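Local coordinates for protein rifamycin polyketide synthase (Amycolatopsis mediterranei, PDB 4LN9) that probably removes water from a beta-hydroxy polyketide intermediate, serving as the dehydratase domain of the terminal module of the rifamycin synthase, at residues T81-L86 and L102-P107; R202-R207 and T213-E218; D51-T56 and G91-C96; P65-H70 and L108-R113. One frame throughout, in Å; residues are numbered along the deposited sequence.

Interaction 1. Residues T81-L86 and L102-P107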
loop_
_atom_site.group_PDB
_atom_site.type_symbol
_atom_site.label_atom_id
_atom_site.label_comp_id
_atom_site.label_asym_id
_atom_site.label_seq_id
_atom_site.Cartn_x
_atom_site.Cartn_y
_atom_site.Cartn_z
ATOM N N THR A 81 -21.020 -0.157 -10.855
ATOM C CA THR A 81 -20.188 -0.709 -11.921
ATOM C C THR A 81 -18.738 -0.231 -11.836
ATOM O O THR A 81 -17.824 -0.908 -12.306
ATOM C CB THR A 81 -20.754 -0.367 -13.311
ATOM O OG1 THR A 81 -20.911 1.054 -13.429
ATOM C CG2 THR A 81 -22.106 -1.035 -13.512
ATOM N N GLY A 82 -18.536 0.954 -11.269
ATOM C CA GLY A 82 -17.185 1.451 -11.026
ATOM C C GLY A 82 -16.478 0.613 -9.981
ATOM O O GLY A 82 -15.292 0.309 -10.108
ATOM N N LEU A 83 -17.226 0.205 -8.963
ATOM C CA LEU A 83 -16.702 -0.674 -7.927
ATOM C C LEU A 83 -16.381 -2.058 -8.486
ATOM O O LEU A 83 -15.329 -2.628 -8.193
ATOM C CB LEU A 83 -17.701 -0.781 -6.772
ATOM C CG LEU A 83 -17.977 0.551 -6.075
ATOM C CD1 LEU A 83 -18.857 0.355 -4.849
ATOM C CD2 LEU A 83 -16.667 1.230 -5.700
ATOM N N VAL A 84 -17.262 -2.559 -9.347
ATOM C CA VAL A 84 -17.024 -3.808 -10.067
ATOM C C VAL A 84 -15.729 -3.758 -10.876
ATOM O O VAL A 84 -14.922 -4.688 -10.827
ATOM C CB VAL A 84 -18.200 -4.156 -11.004
ATOM C CG1 VAL A 84 -17.822 -5.298 -11.936
ATOM C CG2 VAL A 84 -19.436 -4.512 -10.192
ATOM N N GLU A 85 -15.514 -2.653 -11.586
ATOM C CA GLU A 85 -14.310 -2.488 -12.401
ATOM C C GLU A 85 -13.052 -2.466 -11.535
ATOM O O GLU A 85 -12.033 -3.059 -11.888
ATOM C CB GLU A 85 -14.395 -1.218 -13.260
ATOM C CG GLU A 85 -13.047 -0.678 -13.737
ATOM C CD GLU A 85 -12.477 -1.440 -14.926
ATOM O OE1 GLU A 85 -13.181 -2.317 -15.470
ATOM O OE2 GLU A 85 -11.318 -1.168 -15.310
ATOM N N LEU A 86 -13.122 -1.757 -10.414
ATOM C CA LEU A 86 -12.016 -1.726 -9.468
ATOM C C LEU A 86 -11.693 -3.131 -8.973
ATOM O O LEU A 86 -10.527 -3.520 -8.900
ATOM C CB LEU A 86 -12.351 -0.813 -8.290
ATOM C CG LEU A 86 -12.631 0.643 -8.666
ATOM C CD1 LEU A 86 -12.941 1.475 -7.430
ATOM C CD2 LEU A 86 -11.462 1.233 -9.440
ATOM N N LEU A 102 -19.765 -9.898 -5.281
ATOM C CA LEU A 102 -19.498 -8.581 -4.714
ATOM C C LEU A 102 -20.769 -7.989 -4.125
ATOM O O LEU A 102 -21.803 -7.931 -4.792
ATOM C CB LEU A 102 -18.918 -7.639 -5.773
ATOM C CG LEU A 102 -18.295 -6.339 -5.253
ATOM C CD1 LEU A 102 -17.050 -6.631 -4.431
ATOM C CD2 LEU A 102 -17.975 -5.390 -6.400
ATOM N N VAL A 103 -20.722 -7.658 -2.839
ATOM C CA VAL A 103 -21.858 -7.023 -2.186
ATOM C C VAL A 103 -21.590 -5.540 -1.961
ATOM O O VAL A 103 -20.535 -5.165 -1.448
ATOM C CB VAL A 103 -22.187 -7.695 -0.839
ATOM C CG1 VAL A 103 -23.288 -6.930 -0.119
ATOM C CG2 VAL A 103 -22.594 -9.145 -1.058
ATOM N N ILE A 104 -22.489 -4.695 -2.457
ATOM C CA ILE A 104 -22.351 -3.254 -2.269
ATOM C C ILE A 104 -22.988 -2.817 -0.954
ATOM O O ILE A 104 -24.159 -3.094 -0.700
ATOM C CB ILE A 104 -22.977 -2.460 -3.432
ATOM C CG1 ILE A 104 -22.559 -3.060 -4.776
ATOM C CG2 ILE A 104 -22.570 -0.995 -3.356
ATOM C CD1 ILE A 104 -21.117 -2.787 -5.146
ATOM N N GLU A 105 -22.189 -2.202 -0.089
ATOM C CA GLU A 105 -22.596 -1.954 1.288
ATOM C C GLU A 105 -23.148 -0.542 1.448
ATOM O O GLU A 105 -24.059 -0.310 2.244
ATOM C CB GLU A 105 -21.411 -2.145 2.230
ATOM C CG GLU A 105 -20.753 -3.507 2.124
ATOM C CD GLU A 105 -20.095 -3.922 3.422
ATOM O OE1 GLU A 105 -19.977 -5.143 3.661
ATOM O OE2 GLU A 105 -19.885 -3.039 4.284
ATOM N N ALA A 106 -22.438 0.417 0.861
ATOM C CA ALA A 106 -22.641 1.830 1.152
ATOM C C ALA A 106 -22.086 2.662 0.001
ATOM O O ALA A 106 -21.004 2.373 -0.509
ATOM C CB ALA A 106 -21.951 2.206 2.459
ATOM N N PRO A 107 -22.832 3.694 -0.420
ATOM C CA PRO A 107 -22.447 4.514 -1.569
ATOM C C PRO A 107 -21.076 5.168 -1.393
ATOM O O PRO A 107 -20.772 5.695 -0.322
ATOM C CB PRO A 107 -23.541 5.580 -1.615
ATOM C CG PRO A 107 -24.730 4.914 -1.012
ATOM C CD PRO A 107 -24.179 4.032 0.074
#
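Leu-83 and Ile-104 meet through their outermost methyls where helix 80-93 lies against strand 98-104, CD1 of Leu-83 being 3.9 Å from CD1 of Ile-104. The isoleucine does not leave its strand pointing at the helix; a second bend, at chi2 (-73°), swings CD1 back towards the leucine. Leu-102, by contrast, points toward the helix and lays CD2 over its backbone, 4.1 Å from Val-84 CA, while Val-84 CG2 stands 4.2 Å from the same methyl. Leu-83, Val-84 and Leu-102 form the buried side of the contact. Trp-267 of strand 263-272 packs on Val-84 and Ile-104, and Ala-149 of strand 146-154 on Leu-102 and Ile-104. Past Ile-104 the packing gives way: Ala-106 and Pro-107 turn from the helix, and exposed Glu-105 forms a salt bridge with Arg-147. Polar groups of the helix find partners away from the strand, Glu-85 with His-38 and the backbone N of Gly-233 and Ile-234. The axes of the short helix and strand segments approach to 10.0 Å at the closest. Aliphatic side chains make the contact, one also resting on the helix backbone; with no hydrogen bond across it, the packing is apolar and nondirectional.

Interaction 2. Residues R202-R207 and T213-E218; sequences RAVWRR and TETFAE
A classic beta bulge opens the pairing: Arg-202 and Ala-203 both face Glu-218, whose O accepts from Arg-202 N (2.8 Å) and whose N gives a longer bond to Ala-203 O (3.2 Å). Beyond it the antiparallel register is regular, with Trp-205 and Phe-216 and then Arg-207 and Glu-214 as hydrogen-bonded pairs. Trp-205 lies edge-on to the partner strand: its CE3 comes to 3.6 Å from Phe-216 O and its CH2 to 3.6 Å from Glu-218 OE2. That oxygen also accepts from Trp-170 NE1, which probably steadies the carboxylate, and the Trp-170 ring meets Trp-205 edge-to-face. Further along the same face, Phe-216 CZ sits over the guanidinium of Arg-207, 3.9 Å from its NH1. NH1 also makes a salt bridge to Glu-214 OE1, an oxygen whose exact place is doubtful; Glu-214 OE2 makes a salt bridge of its own with Arg-283. On the other face smaller groups meet, Val-204 CG2 lying 4.1 Å from Ala-217 CB, and helix 236-251 covers them through Ser-249 and Ser-245. Strands 201-207 and 214-220 thus form a bulged antiparallel hairpin packed on helix 236-251, in keeping with the double hotdog fold of this domain.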
loop_
_atom_site.group_PDB
_atom_site.type_symbol
_atom_site.label_atom_id
_atom_site.label_comp_id
_atom_site.label_asym_id
_atom_site.label_seq_id
_atom_site.Cartn_x
_atom_site.Cartn_y
_atom_site.Cartn_z
ATOM N N ARG A 202 -28.504 3.435 -26.910
ATOM C CA ARG A 202 -28.789 3.952 -28.251
ATOM C C ARG A 202 -30.102 3.423 -28.827
ATOM O O ARG A 202 -30.749 4.089 -29.634
ATOM C CB ARG A 202 -27.634 3.634 -29.202
ATOM C CG ARG A 202 -26.313 4.257 -28.784
ATOM C CD ARG A 202 -26.206 5.686 -29.293
ATOM N NE ARG A 202 -26.250 5.729 -30.750
ATOM C CZ ARG A 202 -26.575 6.803 -31.461
ATOM N NH1 ARG A 202 -26.831 7.955 -30.855
ATOM N NH2 ARG A 202 -26.605 6.735 -32.786
ATOM N N ALA A 203 -30.442 2.190 -28.470
ATOM C CA ALA A 203 -31.682 1.572 -28.918
ATOM C C ALA A 203 -32.034 0.469 -27.934
ATOM O O ALA A 203 -31.150 -0.125 -27.317
ATOM C CB ALA A 203 -31.508 0.993 -30.316
ATOM N N VAL A 204 -33.326 0.204 -27.785
ATOM C CA VAL A 204 -33.786 -0.894 -26.949
ATOM C C VAL A 204 -34.880 -1.668 -27.675
ATOM O O VAL A 204 -35.685 -1.079 -28.394
ATOM C CB VAL A 204 -34.346 -0.370 -25.616
ATOM C CG1 VAL A 204 -35.109 -1.467 -24.889
ATOM C CG2 VAL A 204 -33.221 0.176 -24.750
ATOM N N TRP A 205 -34.794 -2.998 -27.631
ATOM C CA TRP A 205 -35.916 -3.836 -28.056
ATOM C C TRP A 205 -36.350 -4.715 -26.928
ATOM O O TRP A 205 -35.531 -5.133 -26.109
ATOM C CB TRP A 205 -35.532 -4.706 -29.249
ATOM C CG TRP A 205 -34.997 -3.935 -30.427
ATOM C CD1 TRP A 205 -35.651 -3.643 -31.621
ATOM C CD2 TRP A 205 -33.624 -3.465 -30.619
ATOM N NE1 TRP A 205 -34.814 -2.980 -32.482
ATOM C CE2 TRP A 205 -33.584 -2.836 -31.939
ATOM C CE3 TRP A 205 -32.472 -3.483 -29.846
ATOM C CZ2 TRP A 205 -32.430 -2.258 -32.438
ATOM C CZ3 TRP A 205 -31.317 -2.889 -30.357
ATOM C CH2 TRP A 205 -31.292 -2.314 -31.633
ATOM N N ARG A 206 -37.614 -5.122 -26.955
ATOM C CA ARG A 206 -38.161 -5.958 -25.899
ATOM C C ARG A 206 -38.855 -7.186 -26.479
ATOM O O ARG A 206 -39.428 -7.132 -27.567
ATOM C CB ARG A 206 -39.138 -5.158 -25.033
ATOM C CG ARG A 206 -39.787 -5.964 -23.919
ATOM C CD ARG A 206 -40.972 -5.227 -23.314
ATOM N NE ARG A 206 -40.611 -3.885 -22.863
ATOM C CZ ARG A 206 -40.962 -2.767 -23.489
ATOM N NH1 ARG A 206 -41.677 -2.825 -24.605
ATOM N NH2 ARG A 206 -40.612 -1.588 -22.991
ATOM N N ARG A 207 -38.798 -8.289 -25.740
ATOM C CA ARG A 207 -39.341 -9.563 -26.194
ATOM C C ARG A 207 -39.794 -10.344 -24.957
ATOM O O ARG A 207 -39.161 -10.250 -23.907
ATOM C CB ARG A 207 -38.253 -10.341 -26.938
ATOM C CG ARG A 207 -38.738 -11.567 -27.693
ATOM C CD ARG A 207 -37.649 -12.629 -27.727
ATOM N NE ARG A 207 -36.985 -12.691 -29.026
ATOM C CZ ARG A 207 -35.851 -13.343 -29.259
ATOM N NH1 ARG A 207 -35.200 -13.929 -28.262
ATOM N NH2 ARG A 207 -35.372 -13.420 -30.495
ATOM N N THR A 213 -39.139 -12.014 -19.765
ATOM C CA THR A 213 -38.739 -10.778 -20.430
ATOM C C THR A 213 -37.258 -10.788 -20.811
ATOM O O THR A 213 -36.392 -10.995 -19.960
ATOM C CB THR A 213 -39.009 -9.559 -19.523
ATOM O OG1 THR A 213 -40.422 -9.352 -19.402
ATOM C CG2 THR A 213 -38.364 -8.307 -20.102
ATOM N N GLU A 214 -36.975 -10.498 -22.079
ATOM C CA GLU A 214 -35.622 -10.162 -22.524
ATOM C C GLU A 214 -35.567 -8.700 -22.952
ATOM O O GLU A 214 -36.436 -8.231 -23.685
ATOM C CB GLU A 214 -35.221 -11.039 -23.713
ATOM C CG GLU A 214 -35.269 -12.534 -23.450
ATOM C CD GLU A 214 -35.051 -13.347 -24.712
ATOM O OE1 GLU A 214 -35.994 -13.446 -25.524
ATOM O OE2 GLU A 214 -33.933 -13.872 -24.901
ATOM N N THR A 215 -34.503 -8.007 -22.557
ATOM C CA THR A 215 -34.222 -6.669 -23.068
ATOM C C THR A 215 -32.951 -6.680 -23.914
ATOM O O THR A 215 -31.899 -7.130 -23.461
ATOM C CB THR A 215 -34.046 -5.658 -21.919
ATOM O OG1 THR A 215 -35.236 -5.625 -21.120
ATOM C CG2 THR A 215 -33.767 -4.265 -22.464
ATOM N N PHE A 216 -33.061 -6.201 -25.150
ATOM C CA PHE A 216 -31.911 -6.075 -26.039
ATOM C C PHE A 216 -31.577 -4.601 -26.245
ATOM O O PHE A 216 -32.473 -3.759 -26.270
ATOM C CB PHE A 216 -32.216 -6.738 -27.385
ATOM C CG PHE A 216 -32.555 -8.198 -27.276
ATOM C CD1 PHE A 216 -31.569 -9.128 -26.996
ATOM C CD2 PHE A 216 -33.872 -8.626 -27.346
ATOM C CE1 PHE A 216 -31.878 -10.468 -26.853
ATOM C CE2 PHE A 216 -34.186 -9.968 -27.231
ATOM C CZ PHE A 216 -33.190 -10.887 -26.959
ATOM N N ALA A 217 -30.291 -4.275 -26.314
ATOM C CA ALA A 217 -29.899 -2.883 -26.493
ATOM C C ALA A 217 -28.578 -2.740 -27.228
ATOM O O ALA A 217 -27.723 -3.625 -27.176
ATOM C CB ALA A 217 -29.848 -2.163 -25.155
ATOM N N GLU A 218 -28.444 -1.638 -27.960
ATOM C CA GLU A 218 -27.138 -1.182 -28.399
ATOM C C GLU A 218 -26.663 -0.051 -27.507
ATOM O O GLU A 218 -27.419 0.867 -27.183
ATOM C CB GLU A 218 -27.178 -0.740 -29.866
ATOM C CG GLU A 218 -27.495 -1.874 -30.833
ATOM C CD GLU A 218 -27.379 -1.475 -32.294
ATOM O OE1 GLU A 218 -26.581 -0.564 -32.612
ATOM O OE2 GLU A 218 -27.985 -2.168 -33.141
#

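Interaction 3. Residues D51-T56 and G91-C96; sequences DGLVFT and GDEAGC
In Leu-53, CG sits in the tight position between the backbone N and the carbonyl carbon (chi1 57°), and CD2 is thereby presented to Glu-93 near the C-terminal end of helix 80-93. Glu-93 meets it with a side chain whose CG is anti to the backbone N and which then bends at chi2 (72°); CG comes to 3.7 Å from Leu-53 CD2. Glu-93 also meets Phe-55: its CB lies at the edge of the phenyl ring, in plane, 3.8 Å from CZ. The carboxylate is turned steeply to the ring, their planes 76° apart. The closest contacts of the glutamate with both strand residues are made by CB and CG. Its acid end is occupied along the helix, where OE1 forms a salt bridge with Arg-89. Ala-94 completes the contact, CB being 4.2 Å from Leu-53 CD2, and Leu-122 of strand 116-122 packs on both residues. Leu-41 and Val-44 of strand 41-47 lie against Phe-55. The helix closes with a Schellman motif: Cys-96 N bonds to Gly-91 O (2.7 Å), Gly-95 N bonds to Asp-92 O (3.2 Å), and Gly-95 takes the positive phi of the C-prime position. Gly-91 O also receives Ala-94 N, the two donors coming from opposite faces of its plane. A helix packed on a curved antiparallel sheet is the hallmark of the hotdog fold; here the Schellman-capped C-terminal end of helix 80-93 meets strand 52-59.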
loop_
_atom_site.group_PDB
_atom_site.type_symbol
_atom_site.label_atom_id
_atom_site.label_comp_id
_atom_site.label_asym_id
_atom_site.label_seq_id
_atom_site.Cartn_x
_atom_site.Cartn_y
_atom_site.Cartn_z
ATOM N N ASP A 51 0.723 -11.964 1.427
ATOM C CA ASP A 51 0.539 -12.341 0.024
ATOM C C ASP A 51 -0.710 -11.691 -0.563
ATOM O O ASP A 51 -1.380 -12.265 -1.422
ATOM C CB ASP A 51 0.472 -13.865 -0.126
ATOM C CG ASP A 51 0.787 -14.330 -1.541
ATOM O OD1 ASP A 51 0.942 -13.469 -2.432
ATOM O OD2 ASP A 51 0.825 -15.558 -1.768
ATOM N N GLY A 52 -1.050 -10.514 -0.044
ATOM C CA GLY A 52 -2.144 -9.731 -0.597
ATOM C C GLY A 52 -1.602 -8.611 -1.456
ATOM O O GLY A 52 -0.415 -8.586 -1.784
ATOM N N LEU A 53 -2.456 -7.650 -1.771
ATOM C CA LEU A 53 -1.991 -6.418 -2.371
ATOM C C LEU A 53 -3.043 -5.347 -2.190
ATOM O O LEU A 53 -4.139 -5.610 -1.693
ATOM C CB LEU A 53 -1.692 -6.617 -3.858
ATOM C CG LEU A 53 -2.836 -7.132 -4.735
ATOM C CD1 LEU A 53 -3.887 -6.051 -4.950
ATOM C CD2 LEU A 53 -2.299 -7.635 -6.065
ATOM N N VAL A 54 -2.643 -4.111 -2.442
ATOM C CA VAL A 54 -3.525 -2.994 -2.215
ATOM C C VAL A 54 -3.368 -1.949 -3.308
ATOM O O VAL A 54 -2.270 -1.742 -3.833
ATOM C CB VAL A 54 -3.299 -2.374 -0.825
ATOM C CG1 VAL A 54 -1.980 -1.619 -0.784
ATOM C CG2 VAL A 54 -4.458 -1.458 -0.461
ATOM N N PHE A 55 -4.512 -1.524 -3.836
ATOM C CA PHE A 55 -4.570 -0.417 -4.774
ATOM C C PHE A 55 -4.991 0.845 -4.038
ATOM O O PHE A 55 -6.014 0.849 -3.352
ATOM C CB PHE A 55 -5.590 -0.720 -5.870
ATOM C CG PHE A 55 -5.099 -1.694 -6.897
ATOM C CD1 PHE A 55 -5.108 -3.054 -6.641
ATOM C CD2 PHE A 55 -4.564 -1.244 -8.093
ATOM C CE1 PHE A 55 -4.640 -3.953 -7.579
ATOM C CE2 PHE A 55 -4.084 -2.135 -9.031
ATOM C CZ PHE A 55 -4.137 -3.494 -8.781
ATOM N N THR A 56 -4.351 1.957 -4.387
ATOM C CA THR A 56 -4.693 3.255 -3.814
ATOM C C THR A 56 -5.090 4.265 -4.886
ATOM O O THR A 56 -4.527 4.279 -5.982
ATOM C CB THR A 56 -3.531 3.841 -2.988
ATOM O OG1 THR A 56 -2.390 4.031 -3.834
ATOM C CG2 THR A 56 -3.161 2.907 -1.846
ATOM N N GLY A 91 -8.296 -8.060 -8.914
ATOM C CA GLY A 91 -8.246 -9.501 -9.128
ATOM C C GLY A 91 -7.322 -9.889 -10.264
ATOM O O GLY A 91 -6.544 -10.835 -10.146
ATOM N N ASP A 92 -7.383 -9.140 -11.361
ATOM C CA ASP A 92 -6.548 -9.441 -12.518
ATOM C C ASP A 92 -5.055 -9.273 -12.242
ATOM O O ASP A 92 -4.234 -10.016 -12.779
ATOM C CB ASP A 92 -6.963 -8.619 -13.738
ATOM C CG ASP A 92 -6.583 -9.292 -15.044
ATOM O OD1 ASP A 92 -6.878 -10.498 -15.196
ATOM O OD2 ASP A 92 -5.846 -8.670 -15.839
ATOM N N GLU A 93 -4.713 -8.311 -11.389
ATOM C CA GLU A 93 -3.336 -8.132 -10.934
ATOM C C GLU A 93 -2.777 -9.424 -10.343
ATOM O O GLU A 93 -1.593 -9.726 -10.498
ATOM C CB GLU A 93 -3.259 -7.003 -9.901
ATOM C CG GLU A 93 -1.845 -6.573 -9.540
ATOM C CD GLU A 93 -1.162 -5.809 -10.659
ATOM O OE1 GLU A 93 -1.873 -5.279 -11.541
ATOM O OE2 GLU A 93 0.086 -5.761 -10.674
ATOM N N ALA A 94 -3.635 -10.188 -9.674
ATOM C CA ALA A 94 -3.195 -11.364 -8.932
ATOM C C ALA A 94 -3.631 -12.660 -9.608
ATOM O O ALA A 94 -3.639 -13.720 -8.983
ATOM C CB ALA A 94 -3.710 -11.311 -7.501
ATOM N N GLY A 95 -4.050 -12.563 -10.866
ATOM C CA GLY A 95 -4.480 -13.741 -11.619
ATOM C C GLY A 95 -5.759 -14.355 -11.076
ATOM O O GLY A 95 -5.965 -15.567 -11.161
ATOM N N CYS A 96 -6.617 -13.506 -10.517
ATOM C CA CYS A 96 -7.959 -13.897 -10.090
ATOM C C CYS A 96 -8.995 -12.985 -10.728
ATOM O O CYS A 96 -9.611 -12.176 -10.038
ATOM C CB CYS A 96 -8.091 -13.751 -8.573
ATOM S SG CYS A 96 -7.280 -15.038 -7.600
#

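Interaction 4. Residues P65-H70 and L108-R113; sequences PWLADH and LVVPRR
Leu-67 and Val-110 carry the apolar half of this contact, Leu-67 CD1 and Val-110 CG2 meeting at 4.1 Å with the two side chains crossing at about a right angle. Each points at the other loop from its backbone, and both are buried. The other methyl of the leucine is also used: CD2 lies 3.7 Å above the plane of the Trp-66 ring, offset toward its rim, so the leucine is held between the indole and the valine. Nearer to solvent, Arg-112 meets the methyl of Ala-68 and, through water, its backbone O. The arginine chain bends at chi2 (63°) and chi3 (81°), which folds the guanidinium back towards the 3-10 turn; NH1 ends 4.2 Å from Ala-68 CB. The water donates to Ala-68 O (2.8 Å), accepts from Arg-112 NH1 (3.1 Å) and sits at the edge of the guanidinium, in its plane. Ala-68 N bonds to Pro-65 O (3.0 Å) in the turn that carries Leu-67 and Ala-68. Two connecting loops of the hotdog fold are thus joined by a small apolar contact and a bridging water: the turn between strands 52-59 and 70-72, and the loop between strands 98-104 and 116-122. Val-76 of strand 75-76 bonds through its backbone to Val-110 and packs on Val-110 and Arg-112. Trp-66 leans on Pro-236 at the start of helix 236-251, and His-70, which begins strand 70-72, touches Asp-240 of that helix.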
loop_
_atom_site.group_PDB
_atom_site.type_symbol
_atom_site.label_atom_id
_atom_site.label_comp_id
_atom_site.label_asym_id
_atom_site.label_seq_id
_atom_site.Cartn_x
_atom_site.Cartn_y
_atom_site.Cartn_z
ATOM N N PRO A 65 -13.797 14.421 -13.759
ATOM C CA PRO A 65 -14.988 15.243 -13.984
ATOM C C PRO A 65 -16.188 14.401 -14.411
ATOM O O PRO A 65 -17.317 14.677 -14.001
ATOM C CB PRO A 65 -14.562 16.168 -15.131
ATOM C CG PRO A 65 -13.074 16.214 -15.054
ATOM C CD PRO A 65 -12.667 14.839 -14.608
ATOM N N TRP A 66 -15.913 13.291 -15.084
ATOM C CA TRP A 66 -16.970 12.472 -15.657
ATOM C C TRP A 66 -17.759 11.715 -14.612
ATOM O O TRP A 66 -18.935 11.402 -14.829
ATOM C CB TRP A 66 -16.382 11.532 -16.703
ATOM C CG TRP A 66 -15.597 10.395 -16.109
ATOM C CD1 TRP A 66 -14.216 10.291 -15.958
ATOM C CD2 TRP A 66 -16.132 9.131 -15.614
ATOM N NE1 TRP A 66 -13.880 9.087 -15.393
ATOM C CE2 TRP A 66 -14.985 8.340 -15.169
ATOM C CE3 TRP A 66 -17.404 8.604 -15.477
ATOM C CZ2 TRP A 66 -15.132 7.072 -14.642
ATOM C CZ3 TRP A 66 -17.540 7.321 -14.949
ATOM C CH2 TRP A 66 -16.432 6.583 -14.525
ATOM N N LEU A 67 -17.233 11.675 -13.390
ATOM C CA LEU A 67 -17.965 11.089 -12.271
ATOM C C LEU A 67 -19.211 11.905 -11.932
ATOM O O LEU A 67 -20.196 11.366 -11.427
ATOM C CB LEU A 67 -17.070 10.960 -11.034
ATOM C CG LEU A 67 -15.847 10.038 -11.101
ATOM C CD1 LEU A 67 -15.028 10.147 -9.816
ATOM C CD2 LEU A 67 -16.251 8.591 -11.369
ATOM N N ALA A 68 -19.181 13.196 -12.251
ATOM C CA ALA A 68 -20.340 14.057 -12.050
ATOM C C ALA A 68 -21.533 13.585 -12.877
ATOM O O ALA A 68 -22.684 13.829 -12.514
ATOM C CB ALA A 68 -19.998 15.503 -12.381
ATOM N N ASP A 69 -21.258 12.768 -13.894
ATOM C CA ASP A 69 -22.312 12.282 -14.785
ATOM C C ASP A 69 -23.108 11.109 -14.215
ATOM O O ASP A 69 -24.031 10.607 -14.858
ATOM C CB ASP A 69 -21.735 11.916 -16.152
ATOM C CG ASP A 69 -21.451 13.135 -17.002
ATOM O OD1 ASP A 69 -21.881 14.241 -16.610
ATOM O OD2 ASP A 69 -20.757 12.999 -18.032
ATOM N N HIS A 70 -22.745 10.668 -13.016
ATOM C CA HIS A 70 -23.545 9.691 -12.284
ATOM C C HIS A 70 -23.849 10.193 -10.905
ATOM O O HIS A 70 -22.976 10.219 -10.037
ATOM C CB HIS A 70 -22.816 8.354 -12.203
ATOM C CG HIS A 70 -23.636 7.248 -11.579
ATOM N ND1 HIS A 70 -23.672 7.033 -10.252
ATOM C CD2 HIS A 70 -24.460 6.284 -12.157
ATOM C CE1 HIS A 70 -24.496 6.000 -9.987
ATOM N NE2 HIS A 70 -24.969 5.537 -11.155
ATOM N N LEU A 108 -20.246 5.093 -2.429
ATOM C CA LEU A 108 -18.978 5.817 -2.459
ATOM C C LEU A 108 -19.190 7.241 -2.967
ATOM O O LEU A 108 -19.146 7.495 -4.172
ATOM C CB LEU A 108 -17.960 5.070 -3.333
ATOM C CG LEU A 108 -16.614 5.720 -3.681
ATOM C CD1 LEU A 108 -16.118 6.627 -2.556
ATOM C CD2 LEU A 108 -15.576 4.655 -4.011
ATOM N N VAL A 109 -19.568 8.132 -2.054
ATOM C CA VAL A 109 -19.874 9.513 -2.407
ATOM C C VAL A 109 -18.611 10.256 -2.822
ATOM O O VAL A 109 -17.591 10.192 -2.137
ATOM C CB VAL A 109 -20.519 10.262 -1.226
ATOM C CG1 VAL A 109 -20.660 11.741 -1.550
ATOM C CG2 VAL A 109 -21.868 9.650 -0.884
ATOM N N VAL A 110 -18.661 10.911 -3.978
ATOM C CA VAL A 110 -17.605 11.842 -4.360
ATOM C C VAL A 110 -18.011 13.258 -3.972
ATOM O O VAL A 110 -19.115 13.698 -4.296
ATOM C CB VAL A 110 -17.322 11.794 -5.875
ATOM C CG1 VAL A 110 -16.100 12.637 -6.214
ATOM C CG2 VAL A 110 -17.126 10.357 -6.334
ATOM N N PRO A 111 -17.171 13.928 -3.170
ATOM C CA PRO A 111 -17.470 15.262 -2.648
ATOM C C PRO A 111 -17.409 16.335 -3.735
ATOM O O PRO A 111 -16.501 16.320 -4.565
ATOM C CB PRO A 111 -16.363 15.489 -1.614
ATOM C CG PRO A 111 -15.238 14.619 -2.064
ATOM C CD PRO A 111 -15.880 13.412 -2.684
ATOM N N ARG A 112 -18.368 17.259 -3.725
ATOM C CA ARG A 112 -18.449 18.280 -4.769
ATOM C C ARG A 112 -17.246 19.226 -4.762
ATOM O O ARG A 112 -16.872 19.759 -5.807
ATOM C CB ARG A 112 -19.760 19.070 -4.676
ATOM C CG ARG A 112 -20.093 19.899 -5.914
ATOM C CD ARG A 112 -20.308 19.033 -7.151
ATOM N NE ARG A 112 -21.654 18.459 -7.204
ATOM C CZ ARG A 112 -22.221 17.975 -8.306
ATOM N NH1 ARG A 112 -21.588 18.048 -9.469
ATOM N NH2 ARG A 112 -23.428 17.425 -8.246
ATOM N N ARG A 113 -16.568 19.335 -3.622
ATOM C CA ARG A 113 -15.194 19.832 -3.616
ATOM C C ARG A 113 -14.253 19.035 -2.719
ATOM O O ARG A 113 -14.685 18.395 -1.760
ATOM C CB ARG A 113 -15.134 21.334 -3.297
ATOM C CG ARG A 113 -15.763 21.757 -1.977
ATOM C CD ARG A 113 -15.804 23.275 -1.844
ATOM N NE ARG A 113 -14.645 23.805 -1.126
ATOM C CZ ARG A 113 -13.654 24.485 -1.697
ATOM N NH1 ARG A 113 -13.657 24.690 -3.008
ATOM N NH2 ARG A 113 -12.645 24.933 -0.963
HETATM O O HOH W 1 -23.388 16.170 -11.113
#

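How the interactions relate
From the N terminus, interaction 3 opens first on strand 52-59, followed by interaction 4 in the loop at 65-70 and interaction 1 on helix 80-93. Interaction 3 closes at 91-96, the far end of that helix, so its loop crosses those of interactions 1 and 4. Interaction 1 closes at 102-107 and is nested inside interaction 4, which closes at once afterwards, at 108-113; Leu-83 and Leu-108 pack where these two touch. Together the three tie helix 80-93 and the loops beside it to strands 52-59 and 98-104. Interaction 2 follows in series as a local hairpin, its centre about 36 Å from that of interaction 3.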